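Local coordinates for protein BCAM1869 (Burkholderia cenocepacia, PDB 4O2H), which probably regulates transcription in quorum sensing, as a homolog of RsaM with a novel fold, and associates with a second copy of itself, at residues A[19-25]-A[99-103]; A[28-33]-A[118-123]; A[40-45]-A[56-60]; A[60-64]-A[75-80]; A[88-92]-A[128-133]. All coordinates share one frame; numbering follows the deposited sequence.

Contact 1. Residues A[19-25]-A[99-103]; sequences GYVRLSE and NVMAI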
# COMPACT_ATOMS: atom_id res chain seq x y z
N GLY A 19 -4.76 11.87 -14.72
CA GLY A 19 -4.18 10.75 -13.97
C GLY A 19 -5.00 9.47 -13.84
O GLY A 19 -4.51 8.51 -13.25
N TYR A 20 -6.22 9.43 -14.39
CA TYR A 20 -7.04 8.21 -14.34
C TYR A 20 -7.02 7.47 -15.64
O TYR A 20 -7.01 8.11 -16.69
CB TYR A 20 -8.50 8.53 -13.99
CG TYR A 20 -8.67 9.12 -12.61
CD1 TYR A 20 -8.76 8.30 -11.48
CD2 TYR A 20 -8.79 10.50 -12.42
CE1 TYR A 20 -9.00 8.83 -10.21
CE2 TYR A 20 -8.95 11.05 -11.15
CZ TYR A 20 -9.06 10.20 -10.05
OH TYR A 20 -9.24 10.71 -8.79
N VAL A 21 -7.01 6.12 -15.56
CA VAL A 21 -7.16 5.16 -16.67
C VAL A 21 -8.67 4.96 -16.83
O VAL A 21 -9.29 4.45 -15.90
CB VAL A 21 -6.40 3.81 -16.42
CG1 VAL A 21 -6.74 2.76 -17.50
CG2 VAL A 21 -4.89 4.05 -16.35
N ARG A 22 -9.26 5.38 -17.95
CA ARG A 22 -10.71 5.30 -18.14
C ARG A 22 -11.12 4.00 -18.78
O ARG A 22 -10.63 3.63 -19.84
CB ARG A 22 -11.24 6.50 -18.91
CG ARG A 22 -11.27 7.72 -18.00
CD ARG A 22 -11.74 9.03 -18.64
NE ARG A 22 -12.07 9.96 -17.57
CZ ARG A 22 -11.18 10.65 -16.85
NH1 ARG A 22 -11.57 11.41 -15.85
NH2 ARG A 22 -9.89 10.57 -17.14
N LEU A 23 -11.99 3.27 -18.06
CA LEU A 23 -12.43 1.93 -18.44
C LEU A 23 -13.93 1.79 -18.29
O LEU A 23 -14.50 2.21 -17.28
CB LEU A 23 -11.72 0.88 -17.55
CG LEU A 23 -10.20 0.78 -17.60
CD1 LEU A 23 -9.69 -0.10 -16.50
CD2 LEU A 23 -9.72 0.24 -18.96
N SER A 24 -14.56 1.14 -19.27
CA SER A 24 -16.00 0.87 -19.24
C SER A 24 -16.34 -0.18 -18.19
O SER A 24 -15.48 -0.94 -17.75
CB SER A 24 -16.49 0.38 -20.61
OG SER A 24 -16.00 -0.93 -20.85
N GLU A 25 -17.62 -0.22 -17.83
CA GLU A 25 -18.24 -1.15 -16.88
C GLU A 25 -17.84 -2.62 -17.26
O GLU A 25 -17.42 -3.38 -16.38
CB GLU A 25 -19.77 -0.91 -16.96
CG GLU A 25 -20.66 -1.80 -16.11
CD GLU A 25 -22.15 -1.55 -16.22
OE1 GLU A 25 -22.71 -1.64 -17.34
OE2 GLU A 25 -22.77 -1.28 -15.16
N ASN A 99 -6.09 3.97 -9.79
CA ASN A 99 -5.81 4.98 -10.81
C ASN A 99 -6.86 4.85 -11.91
O ASN A 99 -6.62 5.24 -13.05
CB ASN A 99 -4.37 4.83 -11.37
CG ASN A 99 -4.11 3.58 -12.16
OD1 ASN A 99 -4.74 2.53 -11.99
ND2 ASN A 99 -3.10 3.64 -13.02
N VAL A 100 -8.01 4.26 -11.56
CA VAL A 100 -9.11 4.03 -12.49
C VAL A 100 -10.27 4.99 -12.27
O VAL A 100 -10.67 5.25 -11.15
CB VAL A 100 -9.65 2.57 -12.44
CG1 VAL A 100 -10.89 2.36 -13.33
CG2 VAL A 100 -8.55 1.56 -12.79
N MSE A 101 -10.86 5.44 -13.38
CA MSE A 101 -12.13 6.15 -13.44
C MSE A 101 -13.04 5.35 -14.36
O MSE A 101 -12.72 5.16 -15.54
CB MSE A 101 -11.98 7.62 -13.89
CG MSE A 101 -13.30 8.32 -14.05
SE MSE A 101 -14.36 8.36 -12.43
CE MSE A 101 -13.45 9.74 -11.49
N ALA A 102 -14.15 4.83 -13.80
CA ALA A 102 -15.12 4.10 -14.60
C ALA A 102 -16.01 5.07 -15.36
O ALA A 102 -16.47 6.08 -14.82
CB ALA A 102 -15.96 3.18 -13.73
N ILE A 103 -16.23 4.76 -16.63
CA ILE A 103 -17.02 5.59 -17.53
C ILE A 103 -18.28 4.84 -17.95
O ILE A 103 -18.31 3.61 -17.86
CB ILE A 103 -16.16 6.05 -18.75
CG1 ILE A 103 -15.52 4.85 -19.50
CG2 ILE A 103 -15.11 7.08 -18.29
CD1 ILE A 103 -15.14 5.06 -20.92
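Met101, a selenomethionine, sends CG anti to its backbone N (chi1 175°), and Arg22 sets CG beside its own N (chi1 -75°), which lays the two long side chains alongside each other, pointing the same way. They stand on one face of a two-stranded parallel sheet formed by strands 21-24 and 100-103. Met101 CB lies over one face of the Arg22 guanidinium. An arginine suits this place because its extended aliphatic part can rest on apolar neighbours, Arg22 CG being 3.9 Å from Ile103 CG2, while its charged end forms salt bridges with Asp109 and Asp18. On the other face Val21, Leu23, Val100 and Ala102 are apolar, and Leu28 of helix 25-29 packs against the last three; Leu23 CD1 meets Val100 CG1 crosswise at 4.2 Å. In the manner of parallel strands, Val21 and Leu23 each both give and accept a backbone bond, reaching the residues before and after their partners. Asn99 closes the start of the pairing, its side-chain OD1 accepting from Thr75 N and its ND2 donating to Tyr73 O. The shortest of the four backbone bonds is also the straightest: Val21 N to Asn99 O, 2.7 Å, with 174° at the hydrogen.

Contact 2. Residues A[28-33]-A[118-123]; sequences LAALVL and ALAARL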
# COMPACT_ATOMS: atom_id res chain seq x y z
N LEU A 28 -13.97 -3.38 -17.09
CA LEU A 28 -13.69 -3.45 -15.66
C LEU A 28 -14.08 -4.82 -15.12
O LEU A 28 -13.37 -5.37 -14.27
CB LEU A 28 -14.45 -2.31 -14.95
CG LEU A 28 -13.77 -1.54 -13.81
CD1 LEU A 28 -12.27 -1.37 -14.01
CD2 LEU A 28 -14.43 -0.22 -13.62
N ALA A 29 -15.19 -5.39 -15.63
CA ALA A 29 -15.64 -6.74 -15.26
C ALA A 29 -14.67 -7.82 -15.82
O ALA A 29 -14.69 -8.94 -15.33
CB ALA A 29 -17.06 -7.00 -15.77
N ALA A 30 -13.79 -7.48 -16.80
CA ALA A 30 -12.79 -8.42 -17.33
C ALA A 30 -11.36 -8.02 -16.93
O ALA A 30 -10.40 -8.64 -17.39
CB ALA A 30 -12.91 -8.53 -18.84
N LEU A 31 -11.21 -7.00 -16.07
CA LEU A 31 -9.91 -6.52 -15.60
C LEU A 31 -9.07 -7.65 -14.96
O LEU A 31 -9.52 -8.36 -14.07
CB LEU A 31 -10.06 -5.36 -14.60
CG LEU A 31 -8.75 -4.61 -14.30
CD1 LEU A 31 -8.20 -3.96 -15.54
CD2 LEU A 31 -8.95 -3.59 -13.23
N VAL A 32 -7.86 -7.80 -15.46
CA VAL A 32 -6.90 -8.82 -15.05
C VAL A 32 -5.97 -8.22 -13.97
O VAL A 32 -5.00 -7.57 -14.30
CB VAL A 32 -6.11 -9.31 -16.32
CG1 VAL A 32 -4.96 -10.26 -15.96
CG2 VAL A 32 -7.05 -9.96 -17.35
N LEU A 33 -6.29 -8.41 -12.70
CA LEU A 33 -5.42 -7.89 -11.64
C LEU A 33 -4.65 -9.01 -10.97
O LEU A 33 -5.17 -10.11 -10.80
CB LEU A 33 -6.20 -7.12 -10.58
CG LEU A 33 -6.79 -5.82 -10.99
CD1 LEU A 33 -7.85 -5.42 -10.04
CD2 LEU A 33 -5.73 -4.74 -11.16
N ALA A 118 -17.52 -1.03 -8.68
CA ALA A 118 -17.24 -1.92 -9.80
C ALA A 118 -15.93 -2.65 -9.58
O ALA A 118 -15.85 -3.83 -9.89
CB ALA A 118 -17.20 -1.15 -11.12
N LEU A 119 -14.93 -1.98 -8.99
CA LEU A 119 -13.65 -2.66 -8.70
C LEU A 119 -13.78 -3.66 -7.59
O LEU A 119 -13.25 -4.77 -7.76
CB LEU A 119 -12.51 -1.69 -8.41
CG LEU A 119 -11.92 -0.97 -9.65
CD1 LEU A 119 -11.09 0.23 -9.22
CD2 LEU A 119 -11.02 -1.90 -10.45
N ALA A 120 -14.52 -3.33 -6.48
CA ALA A 120 -14.72 -4.26 -5.34
C ALA A 120 -15.41 -5.55 -5.83
O ALA A 120 -15.01 -6.64 -5.41
CB ALA A 120 -15.51 -3.60 -4.18
N ALA A 121 -16.36 -5.41 -6.79
CA ALA A 121 -17.07 -6.53 -7.45
C ALA A 121 -16.10 -7.36 -8.32
O ALA A 121 -16.07 -8.60 -8.19
CB ALA A 121 -18.23 -6.01 -8.31
N ARG A 122 -15.24 -6.70 -9.13
CA ARG A 122 -14.26 -7.47 -9.90
C ARG A 122 -13.30 -8.22 -8.94
O ARG A 122 -12.96 -9.39 -9.18
CB ARG A 122 -13.46 -6.57 -10.87
CG ARG A 122 -12.42 -7.33 -11.71
CD ARG A 122 -13.04 -8.55 -12.42
NE ARG A 122 -12.13 -9.09 -13.41
CZ ARG A 122 -12.14 -10.34 -13.84
NH1 ARG A 122 -13.05 -11.20 -13.39
NH2 ARG A 122 -11.24 -10.75 -14.74
N LEU A 123 -12.90 -7.57 -7.84
CA LEU A 123 -11.97 -8.17 -6.88
C LEU A 123 -12.55 -9.44 -6.27
O LEU A 123 -11.81 -10.40 -6.13
CB LEU A 123 -11.53 -7.18 -5.78
CG LEU A 123 -10.75 -5.96 -6.31
CD1 LEU A 123 -10.67 -4.86 -5.28
CD2 LEU A 123 -9.40 -6.36 -6.89
O HOH W 1 -15.77 -10.34 -13.27
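Arg122 NE donates to the carbonyl of Leu31, NE to O 2.8 Å, although the bond is bent to 140° at the hydrogen. Arg122 NH2 adds a weak bond to Leu31 O at 3.0 Å, so one carbonyl receives two N-H groups at the edge of the guanidinium. The carbonyl O of Ala29 sits over one face of that group, and a water donates to Ala29 O at 2.7 Å while accepting a weak bond from Arg122 NH1. Arg122 CG, anti to the backbone N (chi1 -179°), lies 3.4 Å from Leu28 O; the bend at chi2 (51°) then turns the rest of the chain toward the carbonyls of Ala29 and Leu31. A long side chain with several N-H groups suits this end of helix 25-29. Deeper in, the leucines supply branched tips: Leu119 CD2 touches both Leu28 CD1 (3.8 Å) and Leu31 CD2 (3.9 Å), and Leu33 CD1 meets Leu123 CD2 at 3.6 Å. Small Ala118 lets the other Leu28 methyl, CD2, approach its CB. Val74 and Val76 of strand 74-83 continue this apolar layer. The contact thus joins a partly hydrated polar side to a buried leucine cluster, and carbonyl dipoles probably ease the arginine's charge.

Contact 3. Residues A[40-45]-A[56-60]; sequences LDPSLL and RLAGY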
# COMPACT_ATOMS: atom_id res chain seq x y z
N LEU A 40 -0.00 -6.62 7.40
CA LEU A 40 -0.84 -6.35 8.55
C LEU A 40 -0.67 -4.90 8.99
O LEU A 40 0.42 -4.35 8.85
CB LEU A 40 -0.48 -7.32 9.71
CG LEU A 40 -0.65 -8.82 9.39
CD1 LEU A 40 -0.37 -9.68 10.62
CD2 LEU A 40 -2.05 -9.14 8.77
N ASP A 41 -1.77 -4.27 9.45
CA ASP A 41 -1.75 -2.91 10.02
C ASP A 41 -2.35 -2.99 11.46
O ASP A 41 -3.56 -2.89 11.60
CB ASP A 41 -2.50 -1.88 9.12
CG ASP A 41 -2.45 -0.44 9.63
OD1 ASP A 41 -1.84 -0.20 10.69
OD2 ASP A 41 -2.93 0.47 8.92
N PRO A 42 -1.51 -3.16 12.53
CA PRO A 42 -2.07 -3.28 13.91
C PRO A 42 -2.80 -2.01 14.39
O PRO A 42 -3.70 -2.09 15.24
CB PRO A 42 -0.84 -3.58 14.78
CG PRO A 42 0.32 -3.06 13.99
CD PRO A 42 -0.04 -3.28 12.55
N SER A 43 -2.43 -0.86 13.85
CA SER A 43 -3.08 0.41 14.16
C SER A 43 -4.50 0.44 13.57
O SER A 43 -5.42 0.87 14.25
CB SER A 43 -2.24 1.56 13.63
OG SER A 43 -2.97 2.78 13.73
N LEU A 44 -4.70 -0.05 12.34
CA LEU A 44 -6.02 -0.17 11.72
C LEU A 44 -6.87 -1.19 12.49
O LEU A 44 -8.05 -0.91 12.77
CB LEU A 44 -5.91 -0.58 10.25
CG LEU A 44 -7.24 -0.89 9.49
CD1 LEU A 44 -8.15 0.32 9.43
CD2 LEU A 44 -6.96 -1.40 8.09
N LEU A 45 -6.26 -2.34 12.88
CA LEU A 45 -6.92 -3.42 13.61
C LEU A 45 -7.51 -2.90 14.95
O LEU A 45 -8.66 -3.20 15.27
CB LEU A 45 -5.95 -4.62 13.84
CG LEU A 45 -6.53 -5.76 14.74
CD1 LEU A 45 -7.74 -6.45 14.07
CD2 LEU A 45 -5.49 -6.79 15.11
N ARG A 56 -10.22 -10.16 13.48
CA ARG A 56 -9.07 -10.95 13.91
C ARG A 56 -7.78 -10.29 13.44
O ARG A 56 -6.81 -10.24 14.19
CB ARG A 56 -9.18 -12.35 13.28
CG ARG A 56 -9.75 -13.39 14.20
CD ARG A 56 -10.08 -14.63 13.40
NE ARG A 56 -8.87 -15.28 12.88
CZ ARG A 56 -8.87 -16.14 11.88
NH1 ARG A 56 -10.01 -16.48 11.29
NH2 ARG A 56 -7.73 -16.67 11.45
N LEU A 57 -7.75 -9.86 12.16
CA LEU A 57 -6.63 -9.20 11.51
C LEU A 57 -7.13 -8.06 10.64
O LEU A 57 -8.27 -8.10 10.16
CB LEU A 57 -5.84 -10.18 10.60
CG LEU A 57 -5.18 -11.44 11.16
CD1 LEU A 57 -4.72 -12.32 9.99
CD2 LEU A 57 -3.96 -11.09 12.06
N ALA A 58 -6.25 -7.09 10.36
CA ALA A 58 -6.53 -6.01 9.45
C ALA A 58 -5.25 -5.62 8.76
O ALA A 58 -4.17 -5.72 9.35
CB ALA A 58 -7.12 -4.82 10.19
N GLY A 59 -5.38 -5.12 7.54
CA GLY A 59 -4.20 -4.69 6.81
C GLY A 59 -4.51 -4.08 5.48
O GLY A 59 -5.67 -3.79 5.16
N TYR A 60 -3.46 -3.95 4.69
CA TYR A 60 -3.43 -3.40 3.36
C TYR A 60 -3.15 -4.51 2.34
O TYR A 60 -2.64 -5.59 2.68
CB TYR A 60 -2.36 -2.27 3.28
CG TYR A 60 -0.94 -2.79 3.11
CD1 TYR A 60 -0.43 -3.09 1.85
CD2 TYR A 60 -0.12 -3.02 4.22
CE1 TYR A 60 0.85 -3.62 1.70
CE2 TYR A 60 1.18 -3.52 4.07
CZ TYR A 60 1.64 -3.85 2.81
OH TYR A 60 2.90 -4.37 2.63
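Arg56 offers its backbone to Leu45, whose CD2 lies 3.8 Å from Arg56 O where the chain turns a corner into strand 57-60. Leu57 is touched at two points, backbone and side chain: its carbonyl carbon is 3.8 Å from Leu45 CD1, and its CD2 meets Leu40 CD1 at 4.1 Å, the two leucines crossing at a slant. Ala58 is the centre of the contact. Its CB faces the first turn of helix 42-50, 3.7 Å from Leu45 CA and 4.0 Å from Leu44 CG, a spacing that a single methyl fits. Ala58 O accepts a nearly straight bond from Asp41 N, 2.8 Å and 176°. Gly59 pairs with Leu40 as an antiparallel, non-hydrogen-bonded pair; the CA atoms are just 4.1 Å apart, and a residue without a side chain suits so close an approach. At Tyr60 the backbone is hydrogen-bonded to Gly39 of strand 34-40. Asp41 is the N-cap of the helix: with CG anti to its N (chi1 -177°), OD1 accepts weak bonds from Ser43 N and Leu44 N, and OD2 makes a long, weak ion pair with Arg97 of the second subunit. Asp41 N-H thus joins the strand, while its carboxylate caps the helix and probably interacts favourably with the helix dipole.

Contact 4. Residues A[60-64]-A[75-80]; sequences YTEWH and TVGWDW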
# COMPACT_ATOMS: atom_id res chain seq x y z
N TYR A 60 -3.46 -3.95 4.69
CA TYR A 60 -3.43 -3.40 3.36
C TYR A 60 -3.15 -4.51 2.34
O TYR A 60 -2.64 -5.59 2.68
CB TYR A 60 -2.36 -2.27 3.28
CG TYR A 60 -0.94 -2.79 3.11
CD1 TYR A 60 -0.43 -3.09 1.85
CD2 TYR A 60 -0.12 -3.02 4.22
CE1 TYR A 60 0.85 -3.62 1.70
CE2 TYR A 60 1.18 -3.52 4.07
CZ TYR A 60 1.64 -3.85 2.81
OH TYR A 60 2.90 -4.37 2.63
N THR A 61 -3.48 -4.23 1.10
CA THR A 61 -3.18 -5.06 -0.05
C THR A 61 -3.10 -4.13 -1.26
O THR A 61 -3.79 -3.12 -1.30
CB THR A 61 -4.13 -6.23 -0.20
OG1 THR A 61 -3.62 -7.06 -1.25
CG2 THR A 61 -5.56 -5.81 -0.45
N GLU A 62 -2.16 -4.45 -2.16
CA GLU A 62 -1.82 -3.78 -3.41
C GLU A 62 -1.83 -4.78 -4.56
O GLU A 62 -1.22 -5.83 -4.46
CB GLU A 62 -0.43 -3.08 -3.30
CG GLU A 62 -0.46 -1.84 -2.44
CD GLU A 62 -1.49 -0.77 -2.81
OE1 GLU A 62 -1.96 -0.71 -3.97
OE2 GLU A 62 -1.78 0.05 -1.91
N TRP A 63 -2.57 -4.44 -5.63
CA TRP A 63 -2.80 -5.26 -6.82
C TRP A 63 -2.52 -4.40 -8.05
O TRP A 63 -2.56 -3.17 -7.98
CB TRP A 63 -4.27 -5.81 -6.82
CG TRP A 63 -4.54 -6.86 -5.76
CD1 TRP A 63 -4.33 -6.76 -4.42
CD2 TRP A 63 -4.95 -8.22 -6.00
NE1 TRP A 63 -4.60 -7.95 -3.80
CE2 TRP A 63 -5.00 -8.87 -4.75
CE3 TRP A 63 -5.34 -8.93 -7.15
CZ2 TRP A 63 -5.45 -10.19 -4.60
CZ3 TRP A 63 -5.75 -10.27 -7.02
CH2 TRP A 63 -5.78 -10.89 -5.76
N HIS A 64 -2.17 -5.04 -9.17
CA HIS A 64 -1.88 -4.25 -10.37
C HIS A 64 -2.14 -5.07 -11.64
O HIS A 64 -2.25 -6.30 -11.61
CB HIS A 64 -0.45 -3.62 -10.34
CG HIS A 64 0.73 -4.54 -10.60
ND1 HIS A 64 2.05 -4.06 -10.56
CD2 HIS A 64 0.77 -5.88 -10.86
CE1 HIS A 64 2.83 -5.11 -10.80
NE2 HIS A 64 2.11 -6.22 -11.00
N THR A 75 -3.37 0.24 -11.01
CA THR A 75 -3.11 -0.03 -9.57
C THR A 75 -4.41 0.01 -8.79
O THR A 75 -5.25 0.88 -9.02
CB THR A 75 -2.18 1.00 -8.94
OG1 THR A 75 -2.60 2.28 -9.38
CG2 THR A 75 -0.76 0.78 -9.30
N VAL A 76 -4.59 -0.94 -7.91
CA VAL A 76 -5.77 -1.08 -7.08
C VAL A 76 -5.30 -1.56 -5.72
O VAL A 76 -4.64 -2.61 -5.62
CB VAL A 76 -6.84 -2.04 -7.71
CG1 VAL A 76 -8.11 -2.12 -6.85
CG2 VAL A 76 -7.17 -1.66 -9.17
N GLY A 77 -5.61 -0.77 -4.71
CA GLY A 77 -5.26 -1.08 -3.33
C GLY A 77 -6.40 -0.79 -2.40
O GLY A 77 -7.30 -0.02 -2.72
N TRP A 78 -6.42 -1.48 -1.28
CA TRP A 78 -7.48 -1.30 -0.30
C TRP A 78 -7.03 -1.84 1.04
O TRP A 78 -6.05 -2.60 1.14
CB TRP A 78 -8.80 -1.99 -0.76
CG TRP A 78 -8.71 -3.50 -0.86
CD1 TRP A 78 -9.16 -4.42 0.05
CD2 TRP A 78 -8.28 -4.26 -2.02
NE1 TRP A 78 -9.00 -5.69 -0.43
CE2 TRP A 78 -8.46 -5.63 -1.70
CE3 TRP A 78 -7.72 -3.92 -3.26
CZ2 TRP A 78 -8.09 -6.66 -2.58
CZ3 TRP A 78 -7.32 -4.93 -4.12
CH2 TRP A 78 -7.53 -6.29 -3.79
N ASP A 79 -7.78 -1.46 2.07
CA ASP A 79 -7.68 -1.98 3.44
C ASP A 79 -8.69 -3.08 3.61
O ASP A 79 -9.82 -3.01 3.08
CB ASP A 79 -7.90 -0.88 4.50
CG ASP A 79 -6.77 0.14 4.60
OD1 ASP A 79 -5.69 -0.10 4.01
OD2 ASP A 79 -6.97 1.16 5.28
N TRP A 80 -8.28 -4.13 4.31
CA TRP A 80 -9.15 -5.29 4.57
C TRP A 80 -9.13 -5.66 6.05
O TRP A 80 -8.28 -5.22 6.78
CB TRP A 80 -8.73 -6.50 3.70
CG TRP A 80 -7.29 -6.88 3.93
CD1 TRP A 80 -6.21 -6.44 3.22
CD2 TRP A 80 -6.76 -7.65 5.03
NE1 TRP A 80 -5.05 -6.89 3.80
CE2 TRP A 80 -5.36 -7.63 4.91
CE3 TRP A 80 -7.35 -8.38 6.09
CZ2 TRP A 80 -4.52 -8.28 5.84
CZ3 TRP A 80 -6.52 -9.02 7.01
CH2 TRP A 80 -5.12 -8.97 6.87
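Tyr60 opens this antiparallel beta hairpin, strands 55-65 and 74-83, by giving its carbonyl O to the indole of Trp80, NE1 to O 3.0 Å. The oxygen lies in the indole plane, but the N-H arrives from well above the carbonyl plane, 76° out of it. Trp80 can reach across because its CG sits between the backbone N and the carbonyl carbon (chi1 56°), which turns the ring back over the neighbouring strand. Thr61 follows, in a hydrogen-bonded pair with Trp78. Its CG2 methyl stands over the face of the Trp78 indole, 3.4 Å from the centroid of the five-membered ring, a CH-pi contact. Thr61 OG1 accepts from the indole NE1 of Trp63 at 2.9 Å and is also bonded to Ser38 and Ala37 of strand 34-40, so the threonine serves both the apolar and the polar needs of its place. Glu62, on the other face of the sheet, folds its carboxylate over Gly77, OE1 to CA 3.4 Å, a spot where a glycine avoids a collision; OE2 forms a salt bridge with Arg97. Trp63 pairs with Val76 through two backbone bonds. His64 faces Thr75 and sends ND1 to the hydroxyl of Tyr73. The three tryptophans share the side of the sheet packed by helix 128-138, with Trp128 set edge-to-face against Trp78. The rings of Trp63 and Trp78 meet obliquely, their planes at 35°, with Trp78 CH2 over the Trp63 face and 3.3 Å from its CD1.

Contact 5. Residues A[88-92]-A[128-133]; sequences TFVIA and WPAAVA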
# COMPACT_ATOMS: atom_id res chain seq x y z
N THR A 88 -14.46 -14.53 7.25
CA THR A 88 -14.58 -13.87 5.96
C THR A 88 -13.73 -12.58 5.89
O THR A 88 -13.71 -11.78 6.82
CB THR A 88 -16.07 -13.62 5.59
OG1 THR A 88 -16.12 -13.29 4.20
CG2 THR A 88 -16.73 -12.50 6.36
N PHE A 89 -13.04 -12.41 4.77
CA PHE A 89 -12.26 -11.22 4.45
C PHE A 89 -13.19 -10.18 3.90
O PHE A 89 -14.07 -10.52 3.11
CB PHE A 89 -11.17 -11.53 3.43
CG PHE A 89 -9.99 -12.23 4.04
CD1 PHE A 89 -9.96 -13.61 4.17
CD2 PHE A 89 -8.89 -11.50 4.47
CE1 PHE A 89 -8.84 -14.25 4.70
CE2 PHE A 89 -7.77 -12.14 4.99
CZ PHE A 89 -7.74 -13.52 5.08
N VAL A 90 -13.03 -8.93 4.36
CA VAL A 90 -13.90 -7.81 4.06
C VAL A 90 -13.06 -6.61 3.60
O VAL A 90 -12.07 -6.28 4.26
CB VAL A 90 -14.76 -7.41 5.32
CG1 VAL A 90 -15.78 -6.31 5.00
CG2 VAL A 90 -15.45 -8.61 5.98
N ILE A 91 -13.52 -5.91 2.55
CA ILE A 91 -12.97 -4.63 2.10
C ILE A 91 -13.53 -3.61 3.05
O ILE A 91 -14.75 -3.40 3.06
CB ILE A 91 -13.28 -4.29 0.63
CG1 ILE A 91 -12.79 -5.40 -0.31
CG2 ILE A 91 -12.63 -2.91 0.28
CD1 ILE A 91 -12.87 -5.13 -1.80
N ALA A 92 -12.67 -3.01 3.88
CA ALA A 92 -13.05 -2.03 4.88
C ALA A 92 -13.73 -0.79 4.23
O ALA A 92 -13.13 -0.09 3.41
CB ALA A 92 -11.82 -1.62 5.69
N TRP A 128 -9.90 -12.35 -4.35
CA TRP A 128 -8.84 -11.61 -3.72
C TRP A 128 -8.50 -12.16 -2.31
O TRP A 128 -7.31 -12.17 -2.01
CB TRP A 128 -9.14 -10.11 -3.69
CG TRP A 128 -10.19 -9.67 -2.71
CD1 TRP A 128 -11.49 -9.39 -2.99
CD2 TRP A 128 -10.00 -9.39 -1.32
NE1 TRP A 128 -12.14 -9.01 -1.84
CE2 TRP A 128 -11.25 -8.98 -0.80
CE3 TRP A 128 -8.90 -9.51 -0.44
CZ2 TRP A 128 -11.43 -8.66 0.55
CZ3 TRP A 128 -9.08 -9.18 0.90
CH2 TRP A 128 -10.33 -8.76 1.38
N PRO A 129 -9.42 -12.65 -1.44
CA PRO A 129 -8.97 -13.16 -0.12
C PRO A 129 -7.96 -14.30 -0.19
O PRO A 129 -7.13 -14.40 0.70
CB PRO A 129 -10.26 -13.66 0.52
CG PRO A 129 -11.33 -12.86 -0.13
CD PRO A 129 -10.90 -12.78 -1.56
N ALA A 130 -8.04 -15.17 -1.21
CA ALA A 130 -7.10 -16.31 -1.32
C ALA A 130 -5.64 -15.81 -1.47
O ALA A 130 -4.77 -16.28 -0.74
CB ALA A 130 -7.49 -17.22 -2.49
N ALA A 131 -5.39 -14.81 -2.34
CA ALA A 131 -4.02 -14.31 -2.53
C ALA A 131 -3.53 -13.44 -1.35
O ALA A 131 -2.34 -13.45 -1.04
CB ALA A 131 -3.90 -13.55 -3.83
N VAL A 132 -4.42 -12.73 -0.67
CA VAL A 132 -4.03 -11.95 0.52
C VAL A 132 -3.57 -12.90 1.64
O VAL A 132 -2.46 -12.74 2.16
CB VAL A 132 -5.17 -11.01 0.97
CG1 VAL A 132 -4.95 -10.44 2.37
CG2 VAL A 132 -5.38 -9.91 -0.07
N ALA A 133 -4.38 -13.93 1.97
CA ALA A 133 -4.04 -14.88 3.05
C ALA A 133 -2.74 -15.61 2.73
O ALA A 133 -1.88 -15.75 3.59
CB ALA A 133 -5.17 -15.86 3.26
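Strand 89-91 runs across helix 128-133 at 108°, their axes 9.4 Å apart at closest approach, and no hydrogen bond joins them. The gap is filled by side chains, above all by Phe89, which projects toward the first turns of the helix. Its CB lies 3.5 Å from Trp128 CH2, its ring carbon CD1 is 3.7 Å from Pro129 CB, and its far end, CZ, reaches Ala133 CB at 3.9 Å. The ring touches Pro129 and Ala133, one turn apart, with Pro129 O over one of its faces and Val132 CG1 near CE2. Phenylalanine is well suited here: it is large and flat enough to reach both and carries no polar group that would need a partner. The arrangement is a helix packed on an antiparallel sheet, strand 89-98 being an edge strand of the sheet within this chain, beside strand 74-83, and tryptophans form much of the interface. Trp128 holds CG between its N and its carbonyl carbon (chi1 73°), which swings the indole from the start of the helix to the strand. Proline fits the first turn, where its missing N-H costs no helical bond, and its ring slides past Phe89 in the opposite direction. Two residues further along the strand, the branched Ile91 directs its CG1 arm at the indole, CG1 lying 3.6 Å from Trp128 CZ2, while its CD1 approaches Trp128 NE1 at 3.9 Å.

Overall arrangement
From the N terminus, 19-25 opens contact 1 and 28-33 opens contact 2; their loops close only at 99-103 and 118-123, so the two cross, and they touch mainly through Leu28. Nested within both are contact 3, the short loop from 40-45 to 56-60, and contact 4, the hairpin that begins at Tyr60, where contact 3 ends. Contact 5 starts at 88-92, after contact 4 has closed, and ends at 128-133, crossing contacts 1 and 2. Contacts 3, 4 and 5 reach the four-stranded antiparallel sheet, while contact 1 forms the small parallel sheet and contact 2 sets helix 112-125 beside it. Contacts 1, 3 and 4 also meet the second subunit.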